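PDB 1VR0: probable 2-phosphosulfolactate phosphatase from Clostridium acetobutylicum, which probably catalyses the magnesium-dependent hydrolysis of (2R)-O-phospho-3-sulfolactate to (2R)-3-sulfolactate and inorganic phosphate. Local coordinates for residues D23-E26 with E27-K30; V135-G138 with E139-E143; Y173-N176 with C177-R181; L185-D189 with A190-A194; Y196-K199 with T200-I204. All blocks are in the same frame, centred on the assembly; numbering follows the deposited sequence.

Contact 1 (D23-E26 with E27-K30)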
loop_
_atom_site.group_PDB
_atom_site.type_symbol
_atom_site.label_atom_id
_atom_site.label_comp_id
_atom_site.label_asym_id
_atom_site.label_seq_id
_atom_site.Cartn_x
_atom_site.Cartn_y
_atom_site.Cartn_z
ATOM N N ASP A 23 -6.293 -6.077 3.366
ATOM C CA ASP A 23 -4.943 -5.930 3.916
ATOM C C ASP A 23 -4.922 -5.536 5.395
ATOM O O ASP A 23 -3.874 -5.212 5.933
ATOM C CB ASP A 23 -4.156 -4.959 3.064
ATOM C CG ASP A 23 -3.855 -5.533 1.699
ATOM O OD1 ASP A 23 -3.136 -6.577 1.671
ATOM O OD2 ASP A 23 -4.372 -4.984 0.673
ATOM N N ILE A 24 -6.056 -5.638 6.077
ATOM C CA ILE A 24 -6.087 -5.373 7.496
ATOM C C ILE A 24 -5.431 -6.522 8.260
ATOM O O ILE A 24 -5.711 -7.678 8.009
ATOM C CB ILE A 24 -7.496 -5.253 7.989
ATOM C CG1 ILE A 24 -8.155 -4.033 7.409
ATOM C CG2 ILE A 24 -7.537 -5.141 9.488
ATOM C CD1 ILE A 24 -9.611 -4.012 7.640
ATOM N N LYS A 25 -4.548 -6.201 9.187
ATOM C CA LYS A 25 -3.995 -7.192 10.100
ATOM C C LYS A 25 -4.299 -6.643 11.475
ATOM O O LYS A 25 -4.055 -5.463 11.730
ATOM C CB LYS A 25 -2.487 -7.369 9.870
ATOM C CG LYS A 25 -2.100 -8.025 8.524
ATOM C CD LYS A 25 -0.772 -7.420 7.997
ATOM C CE LYS A 25 -0.172 -8.112 6.723
ATOM N NZ LYS A 25 0.625 -9.333 7.063
ATOM N N GLU A 26 -4.872 -7.486 12.330
ATOM C CA GLU A 26 -5.249 -7.107 13.699
ATOM C C GLU A 26 -4.202 -6.289 14.460
ATOM O O GLU A 26 -4.528 -5.291 15.090
ATOM C CB GLU A 26 -5.494 -8.356 14.534
ATOM C CG GLU A 26 -6.944 -8.638 14.866
ATOM C CD GLU A 26 -7.064 -9.485 16.131
ATOM O OE1 GLU A 26 -6.098 -9.489 16.957
ATOM O OE2 GLU A 26 -8.128 -10.133 16.309
ATOM N N GLU A 27 -2.954 -6.722 14.403
ATOM C CA GLU A 27 -1.901 -6.087 15.173
ATOM C C GLU A 27 -1.672 -4.641 14.785
ATOM O O GLU A 27 -1.119 -3.886 15.570
ATOM C CB GLU A 27 -0.606 -6.873 15.020
ATOM C CG GLU A 27 -0.049 -6.935 13.574
ATOM C CD GLU A 27 -0.505 -8.176 12.784
ATOM O OE1 GLU A 27 -1.601 -8.757 13.072
ATOM O OE2 GLU A 27 0.264 -8.567 11.865
ATOM N N LYS A 28 -2.069 -4.279 13.571
ATOM C CA LYS A 28 -1.998 -2.895 13.099
ATOM C C LYS A 28 -3.230 -2.067 13.517
ATOM O O LYS A 28 -3.281 -0.844 13.324
ATOM C CB LYS A 28 -1.934 -2.850 11.565
ATOM C CG LYS A 28 -0.615 -3.278 10.930
ATOM C CD LYS A 28 -0.772 -3.272 9.405
ATOM C CE LYS A 28 0.532 -3.571 8.660
ATOM N NZ LYS A 28 0.440 -3.043 7.276
ATOM N N VAL A 29 -4.246 -2.738 14.031
ATOM C CA VAL A 29 -5.489 -2.072 14.347
ATOM C C VAL A 29 -5.770 -2.046 15.859
ATOM O O VAL A 29 -6.209 -1.031 16.369
ATOM C CB VAL A 29 -6.630 -2.711 13.529
ATOM C CG1 VAL A 29 -7.921 -2.616 14.213
ATOM C CG2 VAL A 29 -6.758 -1.998 12.224
ATOM N N LYS A 30 -5.466 -3.129 16.572
ATOM C CA LYS A 30 -5.930 -3.248 17.948
ATOM C C LYS A 30 -5.451 -2.091 18.844
ATOM O O LYS A 30 -4.350 -1.595 18.693
ATOM C CB LYS A 30 -5.642 -4.626 18.547
ATOM C CG LYS A 30 -4.238 -5.096 18.336
ATOM C CD LYS A 30 -3.833 -6.122 19.392
ATOM C CE LYS A 30 -2.359 -6.548 19.233
ATOM N NZ LYS A 30 -2.133 -7.336 20.454
#

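Contact 2 (V135-G138 with E139-E143)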
loop_
_atom_site.group_PDB
_atom_site.type_symbol
_atom_site.label_atom_id
_atom_site.label_comp_id
_atom_site.label_asym_id
_atom_site.label_seq_id
_atom_site.Cartn_x
_atom_site.Cartn_y
_atom_site.Cartn_z
ATOM N N VAL A 135 -14.277 12.735 2.961
ATOM C CA VAL A 135 -13.929 14.138 2.665
ATOM C C VAL A 135 -14.866 15.092 3.388
ATOM O O VAL A 135 -14.452 16.147 3.878
ATOM C CB VAL A 135 -13.938 14.435 1.129
ATOM C CG1 VAL A 135 -13.487 15.862 0.830
ATOM C CG2 VAL A 135 -13.023 13.495 0.425
ATOM N N LEU A 136 -16.131 14.708 3.447
ATOM C CA LEU A 136 -17.183 15.571 3.994
ATOM C C LEU A 136 -16.948 15.935 5.447
ATOM O O LEU A 136 -17.279 17.035 5.844
ATOM C CB LEU A 136 -18.533 14.868 3.895
ATOM C CG LEU A 136 -18.999 14.443 2.514
ATOM C CD1 LEU A 136 -20.073 13.368 2.651
ATOM C CD2 LEU A 136 -19.483 15.659 1.757
ATOM N N ASN A 137 -16.409 15.005 6.243
ATOM C CA ASN A 137 -16.139 15.276 7.660
ATOM C C ASN A 137 -14.663 15.187 8.057
ATOM O O ASN A 137 -14.337 15.002 9.230
ATOM C CB ASN A 137 -17.013 14.392 8.561
ATOM C CG ASN A 137 -16.598 12.940 8.557
ATOM O OD1 ASN A 137 -15.844 12.509 7.702
ATOM N ND2 ASN A 137 -17.087 12.184 9.525
ATOM N N GLY A 138 -13.784 15.375 7.081
ATOM C CA GLY A 138 -12.339 15.264 7.282
ATOM C C GLY A 138 -11.798 16.117 8.406
ATOM O O GLY A 138 -11.134 15.606 9.292
ATOM N N GLU A 139 -12.116 17.404 8.402
ATOM C CA GLU A 139 -11.658 18.289 9.464
ATOM C C GLU A 139 -12.150 17.817 10.838
ATOM O O GLU A 139 -11.381 17.774 11.813
ATOM C CB GLU A 139 -12.122 19.734 9.219
ATOM C CG GLU A 139 -11.503 20.439 8.011
ATOM C CD GLU A 139 -10.095 21.015 8.262
ATOM O OE1 GLU A 139 -9.587 20.966 9.393
ATOM O OE2 GLU A 139 -9.478 21.546 7.320
ATOM N N ALA A 140 -13.425 17.478 10.926
ATOM C CA ALA A 140 -13.989 17.077 12.200
ATOM C C ALA A 140 -13.347 15.775 12.686
ATOM O O ALA A 140 -13.148 15.588 13.878
ATOM C CB ALA A 140 -15.496 16.941 12.095
ATOM N N VAL A 141 -13.007 14.880 11.754
ATOM C CA VAL A 141 -12.323 13.627 12.108
ATOM C C VAL A 141 -10.941 13.920 12.703
ATOM O O VAL A 141 -10.505 13.267 13.645
ATOM C CB VAL A 141 -12.139 12.719 10.885
ATOM C CG1 VAL A 141 -11.279 11.540 11.234
ATOM C CG2 VAL A 141 -13.497 12.262 10.332
ATOM N N ALA A 142 -10.249 14.886 12.114
ATOM C CA ALA A 142 -8.930 15.228 12.568
ATOM C C ALA A 142 -9.038 15.777 13.981
ATOM O O ALA A 142 -8.245 15.452 14.849
ATOM C CB ALA A 142 -8.315 16.220 11.642
ATOM N N GLU A 143 -10.065 16.569 14.224
ATOM C CA GLU A 143 -10.278 17.108 15.547
ATOM C C GLU A 143 -10.551 16.012 16.569
ATOM O O GLU A 143 -10.010 16.063 17.658
ATOM C CB GLU A 143 -11.408 18.099 15.508
ATOM C CG GLU A 143 -11.694 18.640 16.868
ATOM C CD GLU A 143 -12.418 19.939 16.822
ATOM O OE1 GLU A 143 -11.991 20.818 16.034
ATOM O OE2 GLU A 143 -13.412 20.078 17.567
#

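Contact 3 (Y173-N176 with C177-R181)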
loop_
_atom_site.group_PDB
_atom_site.type_symbol
_atom_site.label_atom_id
_atom_site.label_comp_id
_atom_site.label_asym_id
_atom_site.label_seq_id
_atom_site.Cartn_x
_atom_site.Cartn_y
_atom_site.Cartn_z
ATOM N N TYR A 173 -5.766 13.824 3.009
ATOM C CA TYR A 173 -6.435 15.040 3.414
ATOM C C TYR A 173 -6.618 15.076 4.912
ATOM O O TYR A 173 -6.379 16.119 5.559
ATOM C CB TYR A 173 -7.793 15.126 2.721
ATOM C CG TYR A 173 -8.724 16.152 3.265
ATOM C CD1 TYR A 173 -8.337 17.481 3.395
ATOM C CD2 TYR A 173 -10.036 15.809 3.596
ATOM C CE1 TYR A 173 -9.235 18.430 3.855
ATOM C CE2 TYR A 173 -10.924 16.747 4.052
ATOM C CZ TYR A 173 -10.527 18.050 4.187
ATOM O OH TYR A 173 -11.447 18.978 4.667
ATOM N N ILE A 174 -7.044 13.942 5.461
ATOM C CA ILE A 174 -7.339 13.855 6.878
ATOM C C ILE A 174 -6.046 13.966 7.697
ATOM O O ILE A 174 -6.007 14.662 8.704
ATOM C CB ILE A 174 -8.134 12.582 7.159
ATOM C CG1 ILE A 174 -9.529 12.737 6.523
ATOM C CG2 ILE A 174 -8.247 12.313 8.648
ATOM C CD1 ILE A 174 -10.470 11.598 6.704
ATOM N N ILE A 175 -5.000 13.284 7.245
ATOM C CA ILE A 175 -3.703 13.346 7.887
ATOM C C ILE A 175 -3.230 14.803 7.881
ATOM O O ILE A 175 -2.768 15.324 8.877
ATOM C CB ILE A 175 -2.714 12.425 7.166
ATOM C CG1 ILE A 175 -3.097 10.973 7.446
ATOM C CG2 ILE A 175 -1.277 12.704 7.583
ATOM C CD1 ILE A 175 -2.473 9.973 6.482
ATOM N N ASN A 176 -3.414 15.477 6.758
ATOM C CA ASN A 176 -3.043 16.863 6.652
ATOM C C ASN A 176 -3.746 17.729 7.660
ATOM O O ASN A 176 -3.160 18.638 8.193
ATOM C CB ASN A 176 -3.340 17.395 5.257
ATOM C CG ASN A 176 -2.521 18.617 4.939
ATOM O OD1 ASN A 176 -2.990 19.733 5.015
ATOM N ND2 ASN A 176 -1.264 18.396 4.654
ATOM N N CYS A 177 -5.021 17.458 7.880
ATOM C CA CYS A 177 -5.838 18.196 8.842
ATOM C C CYS A 177 -5.393 17.944 10.273
ATOM O O CYS A 177 -5.505 18.831 11.140
ATOM C CB CYS A 177 -7.305 17.784 8.705
ATOM S SG CYS A 177 -8.165 18.317 7.179
ATOM N N VAL A 178 -4.918 16.728 10.532
ATOM C CA VAL A 178 -4.337 16.412 11.819
ATOM C C VAL A 178 -3.062 17.234 12.007
ATOM O O VAL A 178 -2.837 17.779 13.076
ATOM C CB VAL A 178 -4.038 14.913 11.978
ATOM C CG1 VAL A 178 -3.178 14.653 13.239
ATOM C CG2 VAL A 178 -5.326 14.119 12.058
HETATM N N MSE A 179 -2.263 17.329 10.949
HETATM C CA MSE A 179 -1.026 18.089 10.991
HETATM C C MSE A 179 -1.263 19.577 11.193
HETATM O O MSE A 179 -0.477 20.236 11.848
HETATM C CB MSE A 179 -0.247 17.907 9.724
HETATM C CG MSE A 179 0.163 16.470 9.480
HETATM SE SE MSE A 179 1.276 16.278 7.807
HETATM C CE MSE A 179 2.910 17.348 8.891
ATOM N N ASP A 180 -2.332 20.099 10.605
ATOM C CA ASP A 180 -2.722 21.477 10.848
ATOM C C ASP A 180 -2.970 21.703 12.346
ATOM O O ASP A 180 -2.709 22.769 12.852
ATOM C CB ASP A 180 -3.985 21.858 10.061
ATOM C CG ASP A 180 -3.752 22.000 8.544
ATOM O OD1 ASP A 180 -2.581 22.007 8.034
ATOM O OD2 ASP A 180 -4.797 22.109 7.853
ATOM N N ARG A 181 -3.466 20.683 13.038
ATOM C CA ARG A 181 -3.739 20.773 14.465
ATOM C C ARG A 181 -2.609 20.330 15.357
ATOM O O ARG A 181 -2.639 20.626 16.524
ATOM C CB ARG A 181 -4.983 19.978 14.837
ATOM C CG ARG A 181 -6.204 20.586 14.271
ATOM C CD ARG A 181 -7.261 19.587 14.052
ATOM N NE ARG A 181 -8.046 19.958 12.884
ATOM C CZ ARG A 181 -9.195 20.614 12.936
ATOM N NH1 ARG A 181 -9.743 20.978 14.099
ATOM N NH2 ARG A 181 -9.814 20.898 11.807
#

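Contact 4 (L185-D189 with A190-A194)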
loop_
_atom_site.group_PDB
_atom_site.type_symbol
_atom_site.label_atom_id
_atom_site.label_comp_id
_atom_site.label_asym_id
_atom_site.label_seq_id
_atom_site.Cartn_x
_atom_site.Cartn_y
_atom_site.Cartn_z
ATOM N N LEU A 185 3.786 14.524 15.761
ATOM C CA LEU A 185 3.339 13.391 14.971
ATOM C C LEU A 185 4.482 12.563 14.486
ATOM O O LEU A 185 5.561 13.060 14.298
ATOM C CB LEU A 185 2.610 13.885 13.747
ATOM C CG LEU A 185 1.214 14.404 13.976
ATOM C CD1 LEU A 185 0.586 14.591 12.616
ATOM C CD2 LEU A 185 0.421 13.425 14.804
ATOM N N GLU A 186 4.215 11.288 14.257
ATOM C CA GLU A 186 5.148 10.403 13.498
ATOM C C GLU A 186 4.368 9.586 12.467
ATOM O O GLU A 186 3.629 8.697 12.845
ATOM C CB GLU A 186 5.892 9.489 14.468
ATOM C CG GLU A 186 6.650 8.405 13.774
ATOM C CD GLU A 186 7.493 7.589 14.719
ATOM O OE1 GLU A 186 7.053 7.354 15.893
ATOM O OE2 GLU A 186 8.607 7.189 14.280
ATOM N N LEU A 187 4.525 9.901 11.187
ATOM C CA LEU A 187 3.824 9.163 10.131
ATOM C C LEU A 187 4.636 7.956 9.662
ATOM O O LEU A 187 5.865 8.021 9.597
ATOM C CB LEU A 187 3.567 10.071 8.948
ATOM C CG LEU A 187 2.983 11.444 9.196
ATOM C CD1 LEU A 187 2.395 11.965 7.914
ATOM C CD2 LEU A 187 1.913 11.416 10.260
ATOM N N THR A 188 3.957 6.857 9.331
ATOM C CA THR A 188 4.587 5.788 8.574
ATOM C C THR A 188 4.733 6.253 7.135
ATOM O O THR A 188 4.074 7.210 6.718
ATOM C CB THR A 188 3.785 4.482 8.563
ATOM O OG1 THR A 188 2.531 4.666 7.886
ATOM C CG2 THR A 188 3.556 3.996 9.928
ATOM N N ASP A 189 5.581 5.563 6.383
ATOM C CA ASP A 189 5.828 5.934 4.996
ATOM C C ASP A 189 4.517 5.928 4.172
ATOM O O ASP A 189 4.333 6.750 3.286
ATOM C CB ASP A 189 6.875 4.998 4.381
ATOM C CG ASP A 189 8.304 5.385 4.737
ATOM O OD1 ASP A 189 8.514 6.133 5.726
ATOM O OD2 ASP A 189 9.246 4.943 4.018
ATOM N N ALA A 190 3.610 4.997 4.476
ATOM C CA ALA A 190 2.328 4.911 3.775
ATOM C C ALA A 190 1.509 6.150 3.999
ATOM O O ALA A 190 0.893 6.659 3.067
ATOM C CB ALA A 190 1.531 3.679 4.218
ATOM N N ALA A 191 1.520 6.642 5.238
ATOM C CA ALA A 191 0.808 7.865 5.620
ATOM C C ALA A 191 1.455 9.111 5.033
ATOM O O ALA A 191 0.781 9.942 4.474
ATOM C CB ALA A 191 0.747 7.953 7.093
ATOM N N THR A 192 2.768 9.214 5.156
ATOM C CA THR A 192 3.536 10.269 4.519
ATOM C C THR A 192 3.201 10.366 3.015
ATOM O O THR A 192 2.967 11.445 2.478
ATOM C CB THR A 192 5.038 9.985 4.692
ATOM O OG1 THR A 192 5.389 10.056 6.077
ATOM C CG2 THR A 192 5.857 10.929 3.902
ATOM N N THR A 193 3.151 9.226 2.342
ATOM C CA THR A 193 2.879 9.190 0.897
ATOM C C THR A 193 1.459 9.653 0.559
ATOM O O THR A 193 1.263 10.435 -0.365
ATOM C CB THR A 193 3.157 7.792 0.323
ATOM O OG1 THR A 193 4.494 7.378 0.668
ATOM C CG2 THR A 193 3.038 7.782 -1.224
ATOM N N ALA A 194 0.467 9.212 1.326
ATOM C CA ALA A 194 -0.901 9.698 1.155
ATOM C C ALA A 194 -0.954 11.208 1.334
ATOM O O ALA A 194 -1.529 11.909 0.511
ATOM C CB ALA A 194 -1.817 9.052 2.140
HETATM O O HOH W 1 7.558 8.480 6.455
#

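Contact 5 (Y196-K199 with T200-I204)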
loop_
_atom_site.group_PDB
_atom_site.type_symbol
_atom_site.label_atom_id
_atom_site.label_comp_id
_atom_site.label_asym_id
_atom_site.label_seq_id
_atom_site.Cartn_x
_atom_site.Cartn_y
_atom_site.Cartn_z
ATOM N N TYR A 196 1.340 13.330 0.970
ATOM C CA TYR A 196 2.052 13.928 -0.150
ATOM C C TYR A 196 1.169 14.056 -1.374
ATOM O O TYR A 196 1.155 15.124 -2.028
ATOM C CB TYR A 196 3.297 13.112 -0.517
ATOM C CG TYR A 196 3.908 13.590 -1.812
ATOM C CD1 TYR A 196 4.594 14.794 -1.872
ATOM C CD2 TYR A 196 3.770 12.845 -2.998
ATOM C CE1 TYR A 196 5.138 15.252 -3.073
ATOM C CE2 TYR A 196 4.316 13.292 -4.194
ATOM C CZ TYR A 196 4.996 14.501 -4.231
ATOM O OH TYR A 196 5.525 14.960 -5.428
ATOM N N VAL A 197 0.437 12.976 -1.673
ATOM C CA VAL A 197 -0.480 12.940 -2.804
ATOM C C VAL A 197 -1.562 13.998 -2.618
ATOM O O VAL A 197 -1.905 14.742 -3.580
ATOM C CB VAL A 197 -1.136 11.547 -2.958
ATOM C CG1 VAL A 197 -2.252 11.572 -4.009
ATOM C CG2 VAL A 197 -0.103 10.521 -3.328
ATOM N N TYR A 198 -2.101 14.075 -1.395
ATOM C CA TYR A 198 -3.108 15.097 -1.093
ATOM C C TYR A 198 -2.513 16.498 -1.231
ATOM O O TYR A 198 -3.039 17.334 -1.957
ATOM C CB TYR A 198 -3.716 14.940 0.304
ATOM C CG TYR A 198 -4.450 16.182 0.662
ATOM C CD1 TYR A 198 -5.700 16.429 0.103
ATOM C CD2 TYR A 198 -3.862 17.184 1.461
ATOM C CE1 TYR A 198 -6.378 17.616 0.353
ATOM C CE2 TYR A 198 -4.549 18.379 1.728
ATOM C CZ TYR A 198 -5.813 18.580 1.176
ATOM O OH TYR A 198 -6.547 19.731 1.397
ATOM N N LYS A 199 -1.423 16.740 -0.523
ATOM C CA LYS A 199 -0.798 18.067 -0.438
ATOM C C LYS A 199 -0.513 18.615 -1.859
ATOM O O LYS A 199 -0.640 19.803 -2.096
ATOM C CB LYS A 199 0.455 17.878 0.433
ATOM C CG LYS A 199 1.335 19.039 0.849
ATOM C CD LYS A 199 2.821 18.452 1.194
ATOM C CE LYS A 199 3.401 18.844 2.625
ATOM N NZ LYS A 199 4.491 19.897 2.516
ATOM N N THR A 200 -0.209 17.743 -2.818
ATOM C CA THR A 200 0.053 18.155 -4.206
ATOM C C THR A 200 -1.184 18.148 -5.117
ATOM O O THR A 200 -1.069 18.304 -6.319
ATOM C CB THR A 200 1.166 17.261 -4.861
ATOM O OG1 THR A 200 0.881 15.882 -4.626
ATOM C CG2 THR A 200 2.507 17.549 -4.286
ATOM N N ASN A 201 -2.363 17.986 -4.534
ATOM C CA ASN A 201 -3.615 17.847 -5.262
ATOM C C ASN A 201 -4.745 18.192 -4.297
ATOM O O ASN A 201 -5.670 17.413 -4.108
ATOM C CB ASN A 201 -3.751 16.381 -5.703
ATOM C CG ASN A 201 -2.786 15.990 -6.820
ATOM O OD1 ASN A 201 -3.061 16.264 -7.956
ATOM N ND2 ASN A 201 -1.693 15.306 -6.494
ATOM N N GLU A 202 -4.654 19.349 -3.656
ATOM C CA GLU A 202 -5.584 19.719 -2.579
ATOM C C GLU A 202 -7.052 19.702 -2.930
ATOM O O GLU A 202 -7.899 19.479 -2.072
ATOM C CB GLU A 202 -5.251 21.102 -2.038
ATOM C CG GLU A 202 -4.164 21.009 -0.994
ATOM C CD GLU A 202 -3.559 22.345 -0.687
ATOM O OE1 GLU A 202 -4.305 23.360 -0.783
ATOM O OE2 GLU A 202 -2.341 22.375 -0.356
ATOM N N ASP A 203 -7.349 19.975 -4.187
ATOM C CA ASP A 203 -8.733 20.027 -4.662
ATOM C C ASP A 203 -9.321 18.612 -4.683
ATOM O O ASP A 203 -10.507 18.465 -4.801
ATOM C CB ASP A 203 -8.815 20.633 -6.073
ATOM C CG ASP A 203 -8.156 19.711 -7.148
ATOM O OD1 ASP A 203 -6.957 19.333 -6.998
ATOM O OD2 ASP A 203 -8.847 19.337 -8.127
ATOM N N ILE A 204 -8.484 17.577 -4.629
ATOM C CA ILE A 204 -8.951 16.184 -4.545
ATOM C C ILE A 204 -9.602 15.655 -5.833
ATOM O O ILE A 204 -9.145 14.659 -6.375
ATOM C CB ILE A 204 -9.870 15.961 -3.322
ATOM C CG1 ILE A 204 -9.055 16.152 -2.045
ATOM C CG2 ILE A 204 -10.461 14.547 -3.331
ATOM C CD1 ILE A 204 -9.865 16.130 -0.727
HETATM O O HOH W 2 -2.442 21.044 -4.354
#

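Contact 1 (D23-E26 with E27-K30)
The carbonyl of E26 takes two backbone donors at once: V29 N, 2.8 Å from E26 O and coming from above the carbonyl plane, and K30 N, also 2.8 Å from E26 O and almost in line with the C=O. One residue earlier, K28 N reaches K25 O at 3.0 Å, so the chain winds through a compact turn within the loop between strands 13-18 and 33-37. Outside these backbone bonds, E27 folds back. Its chi1 of 63° and bent chi2 bring the carboxylate over the start of the K25 side chain, with OE1 3.6 Å from K25 CB. K25 and K28 run side by side in the same direction, K25 CD 4.1 Å from K28 CE. Underneath, I24 CG2 meets V29 CG2 at 4.2 Å, and both residues pack on I18 of strand 13-18 and on strand 152-156, which pins the loop to the sheet. The tip of K25 goes on to bond D22 O of the second subunit. K25 NZ stays 4.9 Å from E27 OE2, so these opposite charges are not in contact; their attraction is probably mild, and the turn probably relies mainly on its backbone bonds.

Contact 2 (V135-G138 with E139-E143)
N137 and V141 form the tight end of this contact. V141 N bonds N137 O at 2.9 Å, and the methyl V141 CG2 lies beside the same oxygen, 3.1 Å from N137 O. That methyl also lies against the amide of N137, 3.5 Å from its OD1 and 3.6 Å from its CG. With a chi1 of 72°, the N137 amide stands up beside the first turn of the helix and makes no capping bond, although it occupies the N-cap position. Its polar atoms are used the other way: ND2 bonds the carbonyls of I132 and L237, and OD1 bonds S134 OG, so the buried amide ties the turn to the end of strand 129-133 and to a later loop. G138 adds the next rung, A142 N to G138 O at 3.0 Å.

The other side is looser. A140 touches with its methyl, CB 3.6 Å from N137 O, and is partly exposed. E139 turns its carboxylate away from the turn, bent at chi2, and makes a salt bridge with R181 of helix 165-181; E143, exposed, pairs with the same guanidinium.

V135 to G138 form a type I beta turn that leads straight into helix 138-148. Strands 129-133 and 152-156 are parallel, with 33-37 between them in the sheet, so this is the strand-to-helix corner of a beta-alpha-beta crossover in an alpha/beta fold.

Contact 3 (Y173-N176 with C177-R181)
Y173 lays its ring alongside the helix so that the sulfur of C177, one turn on, sits over one face. This end of helix 165-181 lies between helices 138-148 and 189-199. The Y173 CG is anti to the backbone N (chi1 167°), which swings the ring forward along the helix. Starting at CB, the side chain first meets I204 of the loop after helix 189-199. At CD1 the C177 sulfur comes into range, SG 3.9 Å away, and the same CD1 also meets the hydroxyl of Y198, whose ring plane is turned about 45° to that of Y173. CE1 makes the closest approach, 3.5 Å to C177 SG; CZ follows at 3.8 Å from that sulfur, and the hydroxyl OH at 4.2 Å closes the run. Measured to the ring centroid, C177 SG is 3.9 Å away and 29° off the normal, a sulfur-aromatic contact made over the face.

Behind this pair the backbone keeps a regular i to i+4 ladder: C177 N to Y173 O, V178 N to I174 O, M179 N to I175 O and D180 N to N176 O. Selenomethionine M179 lays CG 3.2 Å from I175 O, and its selenium stays near I175 CG2. R181 turns back, giving a weak bond from NE to C177 O, 3.3 Å long, with the oxygen in the guanidinium plane.

Chemically, the Y173-C177 pair is a weak, largely dispersive contact that probably orients the ring, while the charge of R181 is met chiefly by E139 and E143.

Contact 4 (L185-D189 with A190-A194)
T188 is the N-cap of helix 189-199, where strand 185-187 turns into the helix, and its hydroxyl takes the N-H of A191. A chi1 of 65° turns T188 OG1 in over the helix start for this weak bond, 3.5 Å from A191 N; the same hydroxyl also bonds D16 of the neighbouring strand 13-18.

Among backbone bonds, T192 N meets T188 O at 2.9 Å and almost perfectly straight, 177° at the hydrogen.

The apolar part is small. L187 sets CB 4.0 Å from A191 CB, with the T192 hydroxyl merely lying beside it, while its CD1 leans on the T192 backbone; the same CD1 packs on I175 of helix 165-181.

Water bridges the polar tips: one molecule donates to D189 OD1 at 2.6 Å and accepts from T192 OG1 at 2.7 Å. The D189 carboxylate also takes backbone N-H groups of I165 and K212 from the second subunit, so this helix start lies at the dimer interface, and A190, T192 and T193 pack there too.

D189 O is gripped twice by a single residue, T193: its N and its OG1 come from opposite faces of the carbonyl plane, OG1 at just 2.7 Å from D189 O.

Contact 5 (Y196-K199 with T200-I204)
Y196 O is held by two donors of T200, which approach from opposite faces of its carbonyl plane: the hydroxyl OG1 at 2.7 Å from Y196 O and the backbone N at 3.1 Å from it. T200 is where helix 189-199 leaves helical geometry at its C-terminal end, and a chi1 of 48° folds its hydroxyl back onto the last turn. That also puts OG1 over the centre of the Y196 ring and lays CG2 3.7 Å from Y196 CE1.

N201 serves the next two carbonyls. Its ND2 reaches V197 O at 3.0 Å, in both the carbonyl and the amide plane, while its backbone N drops onto Y198 O at 2.7 Å from above the carbonyl plane. A type I beta turn, N201 to I204, then leads to helix 205-208.

The Y198 ring lies between the loop and helix 165-181, with E202 CG 3.7 Å from its CZ and I204 CG1 at its edge, 3.9 Å from CE1. Its hydroxyl bonds K232.

Y196 O, V197 O and Y198 O thus find donors on T200 and N201, and K199 O takes a water that also accepts from E202 N. T200 OG1 also bonds Y196 of the second subunit, and N201 ND2 does so weakly, so the groups that end the helix also join the dimer.

In the fold
From the N terminus, contact 1 comes first, a turn within the loop between strands 13-18 and 33-37. Contact 2 turns strand 129-133 into helix 138-148; contact 3 lies near the end of helix 165-181; contact 4 turns strand 185-187 into helix 189-199, whose other end contact 5 closes. All five are local and follow in series, none nested or crossing. In space, contact 3 is the meeting point: it touches contacts 2, 4 and 5, joining three helices beside the large sheet, and contact 2 reaches contact 5 through V135 and I204. Contact 1 stands apart, its nearest atoms about 7 Å from contact 4. Contacts 1, 4 and 5 touch the second subunit.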